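Local structure of glucosamine kinase (Streptacidiphilus jiangxiensis, 6HWJ) at residues L217-M229 with F301-V315. The protein catalyses the magnesium- and ATP-dependent phosphorylation of D-glucosamine to D-glucosamine 6-phosphate and, to a lesser extent, also acts on glucose. Residues are numbered along the deposited sequence; the frame is centred on the assembly and turned at random.
With MG (magnesium ion), chain C.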
ATOM      1  N   LEU A 217      21.951  -2.006   9.878  1.00 27.10           N
ATOM      2  CA  LEU A 217      20.954  -1.776  10.924  1.00 26.87           C
ATOM      3  C   LEU A 217      19.566  -1.515  10.360  1.00 25.00           C
ATOM      4  O   LEU A 217      18.592  -2.094  10.880  1.00 26.92           O
ATOM      5  CB  LEU A 217      21.412  -0.629  11.838  1.00 28.18           C
ATOM      6  CG  LEU A 217      20.399  -0.196  12.904  1.00 28.95           C
ATOM      7  CD1 LEU A 217      20.072  -1.327  13.859  1.00 29.52           C
ATOM      8  CD2 LEU A 217      20.944   1.028  13.671  1.00 33.25           C
ATOM      9  N   PRO A 218      19.382  -0.683   9.328  1.00 27.35           N
ATOM     10  CA  PRO A 218      18.013  -0.477   8.816  1.00 28.18           C
ATOM     11  C   PRO A 218      17.338  -1.768   8.372  1.00 28.97           C
ATOM     12  O   PRO A 218      16.116  -1.910   8.519  1.00 27.48           O
ATOM     13  CB  PRO A 218      18.212   0.494   7.636  1.00 25.65           C
ATOM     14  CG  PRO A 218      19.504   1.219   7.993  1.00 28.90           C
ATOM     15  CD  PRO A 218      20.362   0.165   8.634  1.00 27.60           C
ATOM     16  N   ALA A 219      18.086  -2.710   7.814  1.00 29.94           N
ATOM     17  CA  ALA A 219      17.478  -3.968   7.404  1.00 29.37           C
ATOM     18  C   ALA A 219      16.919  -4.707   8.614  1.00 28.71           C
ATOM     19  O   ALA A 219      15.834  -5.305   8.544  1.00 26.88           O
ATOM     20  CB  ALA A 219      18.489  -4.833   6.657  1.00 30.10           C
ATOM     21  N   ALA A 220      17.641  -4.666   9.737  1.00 26.71           N
ATOM     22  CA  ALA A 220      17.148  -5.277  10.966  1.00 24.32           C
ATOM     23  C   ALA A 220      15.969  -4.514  11.531  1.00 26.42           C
ATOM     24  O   ALA A 220      15.020  -5.119  12.049  1.00 28.82           O
ATOM     25  CB  ALA A 220      18.267  -5.369  12.017  1.00 28.64           C
ATOM     26  N   GLN A 221      16.008  -3.180  11.479  1.00 24.49           N
ATOM     27  CA  GLN A 221      14.867  -2.410  11.962  1.00 28.07           C
ATOM     28  C   GLN A 221      13.628  -2.656  11.104  1.00 26.72           C
ATOM     29  O   GLN A 221      12.514  -2.731  11.634  1.00 26.04           O
ATOM     30  CB  GLN A 221      15.229  -0.930  12.003  1.00 29.03           C
ATOM     31  CG  GLN A 221      16.430  -0.671  12.884  1.00 32.71           C
ATOM     32  CD  GLN A 221      16.656   0.805  13.175  1.00 35.39           C
ATOM     33  OE1 GLN A 221      17.360   1.485  12.444  1.00 41.27           O
ATOM     34  NE2 GLN A 221      16.052   1.287  14.226  1.00 31.81           N
ATOM     35  N   LEU A 222      13.810  -2.810   9.793  1.00 25.59           N
ATOM     36  CA  LEU A 222      12.698  -3.150   8.910  1.00 25.99           C
ATOM     37  C   LEU A 222      12.118  -4.515   9.258  1.00 27.34           C
ATOM     38  O   LEU A 222      10.897  -4.707   9.235  1.00 26.67           O
ATOM     39  CB  LEU A 222      13.142  -3.123   7.451  1.00 26.67           C
ATOM     40  CG  LEU A 222      13.416  -1.746   6.866  1.00 28.04           C
ATOM     41  CD1 LEU A 222      14.027  -1.844   5.487  1.00 27.72           C
ATOM     42  CD2 LEU A 222      12.148  -0.938   6.813  1.00 26.86           C
ATOM     43  N   GLY A 223      12.974  -5.476   9.591  1.00 28.65           N
ATOM     44  CA  GLY A 223      12.479  -6.782   9.990  1.00 28.31           C
ATOM     45  C   GLY A 223      11.666  -6.717  11.266  1.00 27.01           C
ATOM     46  O   GLY A 223      10.616  -7.343  11.376  1.00 27.92           O
ATOM     47  N   THR A 224      12.144  -5.960  12.254  1.00 23.74           N
ATOM     48  CA  THR A 224      11.378  -5.781  13.479  1.00 25.39           C
ATOM     49  C   THR A 224      10.048  -5.082  13.203  1.00 25.87           C
ATOM     50  O   THR A 224       9.004  -5.468  13.759  1.00 28.44           O
ATOM     51  CB  THR A 224      12.235  -5.004  14.503  1.00 28.80           C
ATOM     52  OG1 THR A 224      13.293  -5.850  14.970  1.00 30.04           O
ATOM     53  CG2 THR A 224      11.403  -4.538  15.672  1.00 26.70           C
ATOM     54  N   LEU A 225      10.057  -4.070  12.341  1.00 25.06           N
ATOM     55  CA  LEU A 225       8.827  -3.346  12.017  1.00 23.87           C
ATOM     56  C   LEU A 225       7.802  -4.269  11.366  1.00 23.61           C
ATOM     57  O   LEU A 225       6.622  -4.270  11.746  1.00 25.80           O
ATOM     58  CB  LEU A 225       9.148  -2.152  11.093  1.00 26.41           C
ATOM     59  CG  LEU A 225       7.985  -1.291  10.587  1.00 24.08           C
ATOM     60  CD1 LEU A 225       8.486   0.084  10.154  1.00 27.31           C
ATOM     61  CD2 LEU A 225       7.268  -1.946   9.382  1.00 25.85           C
ATOM     62  N   THR A 226       8.239  -5.061  10.389  1.00 22.64           N
ATOM     63  CA  THR A 226       7.363  -5.991   9.692  1.00 23.91           C
ATOM     64  C   THR A 226       6.753  -7.009  10.653  1.00 26.75           C
ATOM     65  O   THR A 226       5.572  -7.349  10.527  1.00 24.84           O
ATOM     66  CB  THR A 226       8.146  -6.714   8.592  1.00 24.43           C
ATOM     67  OG1 THR A 226       8.830  -5.758   7.768  1.00 23.27           O
ATOM     68  CG2 THR A 226       7.207  -7.564   7.729  1.00 24.22           C
ATOM     69  N   ALA A 227       7.539  -7.484  11.625  1.00 26.05           N
ATOM     70  CA  ALA A 227       7.030  -8.445  12.601  1.00 27.09           C
ATOM     71  C   ALA A 227       6.017  -7.809  13.544  1.00 26.30           C
ATOM     72  O   ALA A 227       4.977  -8.414  13.858  1.00 26.74           O
ATOM     73  CB  ALA A 227       8.184  -9.061  13.400  1.00 29.22           C
ATOM     74  N   ARG A 228       6.293  -6.588  14.006  1.00 23.69           N
ATOM     75  CA  ARG A 228       5.327  -5.864  14.825  1.00 25.38           C
ATOM     76  C   ARG A 228       4.040  -5.610  14.041  1.00 27.59           C
ATOM     77  O   ARG A 228       2.931  -5.719  14.588  1.00 23.86           O
ATOM     78  CB  ARG A 228       5.927  -4.540  15.301  1.00 26.78           C
ATOM     79  CG  ARG A 228       7.087  -4.688  16.286  1.00 28.10           C
ATOM     80  CD  ARG A 228       7.775  -3.338  16.520  1.00 27.55           C
ATOM     81  NE  ARG A 228       8.783  -3.445  17.581  1.00 26.22           N
ATOM     82  CZ  ARG A 228       9.647  -2.482  17.895  1.00 30.03           C
ATOM     83  NH1 ARG A 228       9.658  -1.337  17.216  1.00 29.14           N
ATOM     84  NH2 ARG A 228      10.513  -2.669  18.878  1.00 29.42           N
ATOM     85  N   MET A 229       4.179  -5.217  12.778  1.00 23.33           N
ATOM     86  CA  MET A 229       3.026  -4.996  11.907  1.00 27.93           C
ATOM     87  C   MET A 229       2.197  -6.273  11.772  1.00 28.25           C
ATOM     88  O   MET A 229       0.977  -6.262  12.004  1.00 27.79           O
ATOM     89  CB  MET A 229       3.517  -4.505  10.538  1.00 24.35           C
ATOM     90  CG  MET A 229       2.417  -4.153   9.546  1.00 27.97           C
ATOM     91  SD  MET A 229       3.115  -3.642   7.940  1.00 25.93           S
ATOM     92  CE  MET A 229       3.582  -5.231   7.260  1.00 29.60           C
ATOM     93  N   PHE A 301       4.324  -4.339  -0.174  1.00 28.04           N
ATOM     94  CA  PHE A 301       5.311  -3.986   0.843  1.00 26.15           C
ATOM     95  C   PHE A 301       6.690  -3.958   0.214  1.00 26.37           C
ATOM     96  O   PHE A 301       7.142  -4.963  -0.349  1.00 24.40           O
ATOM     97  CB  PHE A 301       5.227  -5.001   1.989  1.00 27.35           C
ATOM     98  CG  PHE A 301       5.872  -4.552   3.267  1.00 28.00           C
ATOM     99  CD1 PHE A 301       5.493  -3.373   3.885  1.00 25.50           C
ATOM    100  CD2 PHE A 301       6.826  -5.336   3.874  1.00 28.48           C
ATOM    101  CE1 PHE A 301       6.081  -2.979   5.062  1.00 26.29           C
ATOM    102  CE2 PHE A 301       7.419  -4.933   5.059  1.00 28.29           C
ATOM    103  CZ  PHE A 301       7.033  -3.753   5.652  1.00 25.86           C
ATOM    104  N   HIS A 302       7.359  -2.810   0.317  1.00 24.22           N
ATOM    105  CA  HIS A 302       8.702  -2.625  -0.226  1.00 24.42           C
ATOM    106  C   HIS A 302       9.252  -1.340   0.375  1.00 25.52           C
ATOM    107  O   HIS A 302       8.540  -0.606   1.075  1.00 23.55           O
ATOM    108  CB  HIS A 302       8.684  -2.586  -1.759  1.00 24.24           C
ATOM    109  CG  HIS A 302       7.808  -1.519  -2.331  1.00 24.52           C
ATOM    110  ND1 HIS A 302       8.198  -0.207  -2.417  1.00 27.28           N
ATOM    111  CD2 HIS A 302       6.559  -1.573  -2.862  1.00 26.63           C
ATOM    112  CE1 HIS A 302       7.230   0.508  -2.973  1.00 27.68           C
ATOM    113  NE2 HIS A 302       6.220  -0.299  -3.248  1.00 25.04           N
ATOM    114  N   VAL A 303      10.530  -1.063   0.096  1.00 26.56           N
ATOM    115  CA  VAL A 303      11.194   0.038   0.803  1.00 25.41           C
ATOM    116  C   VAL A 303      10.559   1.369   0.461  1.00 27.41           C
ATOM    117  O   VAL A 303      10.673   2.327   1.221  1.00 25.98           O
ATOM    118  CB  VAL A 303      12.713   0.088   0.502  1.00 32.76           C
ATOM    119  CG1 VAL A 303      13.372  -1.207   0.878  1.00 35.68           C
ATOM    120  CG2 VAL A 303      12.959   0.458  -0.963  1.00 33.75           C
ATOM    121  N   GLY A 304       9.925   1.478  -0.709  1.00 28.95           N
ATOM    122  CA  GLY A 304       9.237   2.712  -1.067  1.00 29.93           C
ATOM    123  C   GLY A 304       8.039   3.027  -0.203  1.00 26.35           C
ATOM    124  O   GLY A 304       7.526   4.144  -0.289  1.00 28.25           O
ATOM    125  N   GLN A 305       7.563   2.066   0.592  1.00 24.76           N
ATOM    126  CA  GLN A 305       6.427   2.275   1.477  1.00 23.30           C
ATOM    127  C   GLN A 305       6.879   2.624   2.891  1.00 24.21           C
ATOM    128  O   GLN A 305       6.047   2.700   3.796  1.00 24.72           O
ATOM    129  CB  GLN A 305       5.542   1.034   1.536  1.00 22.03           C
ATOM    130  CG  GLN A 305       5.190   0.408   0.184  1.00 24.13           C
ATOM    131  CD  GLN A 305       4.245   1.260  -0.631  1.00 26.86           C
ATOM    132  OE1 GLN A 305       4.266   2.498  -0.558  1.00 31.18           O
ATOM    133  NE2 GLN A 305       3.382   0.597  -1.418  1.00 26.51           N
ATOM    134  N   ILE A 306       8.183   2.792   3.108  1.00 24.35           N
ATOM    135  CA  ILE A 306       8.721   3.081   4.440  1.00 23.71           C
ATOM    136  C   ILE A 306       9.312   4.481   4.430  1.00 25.06           C
ATOM    137  O   ILE A 306      10.299   4.746   3.726  1.00 28.27           O
ATOM    138  CB  ILE A 306       9.779   2.052   4.878  1.00 24.08           C
ATOM    139  CG1 ILE A 306       9.254   0.616   4.724  1.00 25.54           C
ATOM    140  CG2 ILE A 306      10.190   2.334   6.330  1.00 28.18           C
ATOM    141  CD1 ILE A 306       8.126   0.236   5.672  1.00 26.42           C
ATOM    142  N   LEU A 307       8.729   5.365   5.231  1.00 22.85           N
ATOM    143  CA  LEU A 307       9.287   6.682   5.471  1.00 26.54           C
ATOM    144  C   LEU A 307      10.266   6.622   6.641  1.00 28.33           C
ATOM    145  O   LEU A 307      10.040   5.891   7.607  1.00 31.56           O
ATOM    146  CB  LEU A 307       8.175   7.673   5.775  1.00 29.66           C
ATOM    147  CG  LEU A 307       7.042   7.689   4.743  1.00 30.36           C
ATOM    148  CD1 LEU A 307       5.921   8.614   5.207  1.00 32.53           C
ATOM    149  CD2 LEU A 307       7.543   8.099   3.381  1.00 30.19           C
ATOM    150  N   ARG A 308      11.361   7.389   6.542  1.00 27.54           N
ATOM    151  CA  ARG A 308      12.340   7.481   7.616  1.00 27.86           C
ATOM    152  C   ARG A 308      12.713   8.933   7.856  1.00 27.43           C
ATOM    153  O   ARG A 308      13.008   9.661   6.905  1.00 32.62           O
ATOM    154  CB  ARG A 308      13.607   6.670   7.297  1.00 27.03           C
ATOM    155  CG  ARG A 308      14.521   6.539   8.484  1.00 29.27           C
ATOM    156  CD  ARG A 308      15.724   5.683   8.200  1.00 29.90           C
ATOM    157  NE  ARG A 308      16.750   6.378   7.439  1.00 30.37           N
ATOM    158  CZ  ARG A 308      17.899   5.822   7.063  1.00 31.73           C
ATOM    159  NH1 ARG A 308      18.773   6.521   6.369  1.00 33.27           N
ATOM    160  NH2 ARG A 308      18.173   4.567   7.396  1.00 30.25           N
ATOM    161  N   ALA A 309      12.685   9.355   9.119  1.00 29.21           N
ATOM    162  CA  ALA A 309      13.183  10.665   9.519  1.00 34.07           C
ATOM    163  C   ALA A 309      13.660  10.605  10.966  1.00 28.85           C
ATOM    164  O   ALA A 309      12.948  10.102  11.837  1.00 28.59           O
ATOM    165  CB  ALA A 309      12.092  11.740   9.366  1.00 37.59           C
ATOM    166  N   ASP A 310      14.855  11.122  11.220  1.00 34.32           N
ATOM    167  CA  ASP A 310      15.398  11.197  12.585  1.00 37.03           C
ATOM    168  C   ASP A 310      15.391   9.829  13.277  1.00 36.52           C
ATOM    169  O   ASP A 310      15.119   9.713  14.471  1.00 36.94           O
ATOM    170  CB  ASP A 310      14.620  12.206  13.423  1.00 43.09           C
ATOM    171  CG  ASP A 310      14.486  13.547  12.741  1.00 49.74           C
ATOM    172  OD1 ASP A 310      15.495  14.049  12.207  1.00 49.75           O
ATOM    173  OD2 ASP A 310      13.360  14.079  12.728  1.00 52.44           O
ATOM    174  N   GLY A 311      15.684   8.783  12.518  1.00 37.43           N
ATOM    175  CA  GLY A 311      15.749   7.458  13.091  1.00 36.58           C
ATOM    176  C   GLY A 311      14.413   6.803  13.336  1.00 30.01           C
ATOM    177  O   GLY A 311      14.386   5.677  13.844  1.00 30.92           O
ATOM    178  N   ARG A 312      13.307   7.453  12.966  1.00 27.91           N
ATOM    179  CA  ARG A 312      11.970   6.893  13.101  1.00 28.52           C
ATOM    180  C   ARG A 312      11.495   6.362  11.754  1.00 26.69           C
ATOM    181  O   ARG A 312      11.640   7.050  10.730  1.00 26.55           O
ATOM    182  CB  ARG A 312      10.995   7.955  13.612  1.00 33.93           C
ATOM    183  CG  ARG A 312      11.256   8.407  15.039  1.00 45.32           C
ATOM    184  CD  ARG A 312      10.312   9.523  15.426  1.00 60.37           C
ATOM    185  NE  ARG A 312      10.156   9.637  16.874  1.00 75.80           N
ATOM    186  CZ  ARG A 312      11.020  10.251  17.680  1.00 86.41           C
ATOM    187  NH1 ARG A 312      10.787  10.301  18.986  1.00 89.85           N
ATOM    188  NH2 ARG A 312      12.117  10.809  17.183  1.00 89.73           N
ATOM    189  N   TYR A 313      10.935   5.144  11.761  1.00 26.96           N
ATOM    190  CA  TYR A 313      10.421   4.493  10.561  1.00 27.36           C
ATOM    191  C   TYR A 313       8.897   4.470  10.587  1.00 27.81           C
ATOM    192  O   TYR A 313       8.295   4.226  11.636  1.00 29.38           O
ATOM    193  CB  TYR A 313      10.949   3.047  10.457  1.00 25.66           C
ATOM    194  CG  TYR A 313      12.433   2.960  10.225  1.00 25.56           C
ATOM    195  CD1 TYR A 313      13.337   3.250  11.232  1.00 27.48           C
ATOM    196  CD2 TYR A 313      12.929   2.606   8.980  1.00 28.13           C
ATOM    197  CE1 TYR A 313      14.720   3.175  11.011  1.00 30.11           C
ATOM    198  CE2 TYR A 313      14.294   2.521   8.750  1.00 29.26           C
ATOM    199  CZ  TYR A 313      15.175   2.790   9.757  1.00 31.19           C
ATOM    200  OH  TYR A 313      16.525   2.722   9.487  1.00 30.58           O
ATOM    201  N   ALA A 314       8.276   4.698   9.427  1.00 24.86           N
ATOM    202  CA  ALA A 314       6.820   4.772   9.330  1.00 23.63           C
ATOM    203  C   ALA A 314       6.368   4.121   8.029  1.00 24.42           C
ATOM    204  O   ALA A 314       6.778   4.556   6.956  1.00 26.68           O
ATOM    205  CB  ALA A 314       6.356   6.235   9.378  1.00 27.52           C
ATOM    206  N   VAL A 315       5.521   3.091   8.123  1.00 23.95           N
ATOM    207  CA  VAL A 315       5.003   2.404   6.940  1.00 23.36           C
ATOM    208  C   VAL A 315       3.718   3.094   6.502  1.00 24.26           C
ATOM    209  O   VAL A 315       2.919   3.564   7.335  1.00 23.48           O
ATOM    210  CB  VAL A 315       4.792   0.905   7.210  1.00 25.04           C
ATOM    211  CG1 VAL A 315       3.887   0.680   8.394  1.00 29.79           C
ATOM    212  CG2 VAL A 315       4.191   0.223   5.938  1.00 27.40           C
TER
HETATM  213 MG    MG C 501       3.443   3.791  -1.967  1.00 37.98          MG
HETATM  214  O   HOH W   1       5.527   4.463  -2.275  1.00 44.11           O
HETATM  215  O   HOH W   2       3.516   5.262  -0.553  1.00 40.28           O
HETATM  216  O   HOH W   3       2.994   5.562  -3.139  1.00 38.41           O
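Leu222 and Leu225 carry much of the apolar packing of helix 217-229 on the hairpin 306-315. CD2 of Leu222 lies 3.8 Å from CG2 of Ile306, and the two side chains run past each other in opposite directions. Leu225 splits its two methyls. CD1 meets CB of Tyr313 at 3.9 Å, while CD2 sits among Phe301, Ile306 and Val315.

Two aromatic rings take most of the remaining contact. Phe301 holds CG anti to its backbone N (chi1 -163°), which sends the ring to the helix. CE of Met229 lies over one ring face, 4.2 Å from the centroid, in a CH-pi contact. SD stands obliquely to the same ring, a Met-aromatic pair. Thr226 OG1 comes to the ring edge, 3.2 Å from CE2 of Phe301. That hydroxyl donates to Leu222 O at 2.7 Å, which fixes its rotation.

Tyr313 is sandwiched. CB of Gln221 lies over the rim of one face and CG of Arg308 over the centre of the other. The Gln221 amide plane is turned 68° from the ring. CB of Pro218 touches the Tyr313 hydroxyl at 3.4 Å.

Within the hairpin, Arg308 NH2 donates to Tyr313 OH at 3.2 Å, nearly straight and in the guanidinium plane. The same nitrogen forms a salt bridge with Asp201.

The magnesium ion lies beside the 3-10 segment 303-305, just before strand 306-309, bound by Gln305 OE1, Asp317 and three waters. Phe301 follows Asp300, which binds D-glucosamine, and Gln305 NE2 is hydrogen-bonded to Asp300 O. The helix thus packs against the segment linking sugar and metal ligands. Strand 306-309 pairs with both 312-315 and 192-193. Helix 194-207 covers the Pro218 end with Trp197, whereas helices 362-386 and 335-356 pack against Thr226 and Phe301 respectively.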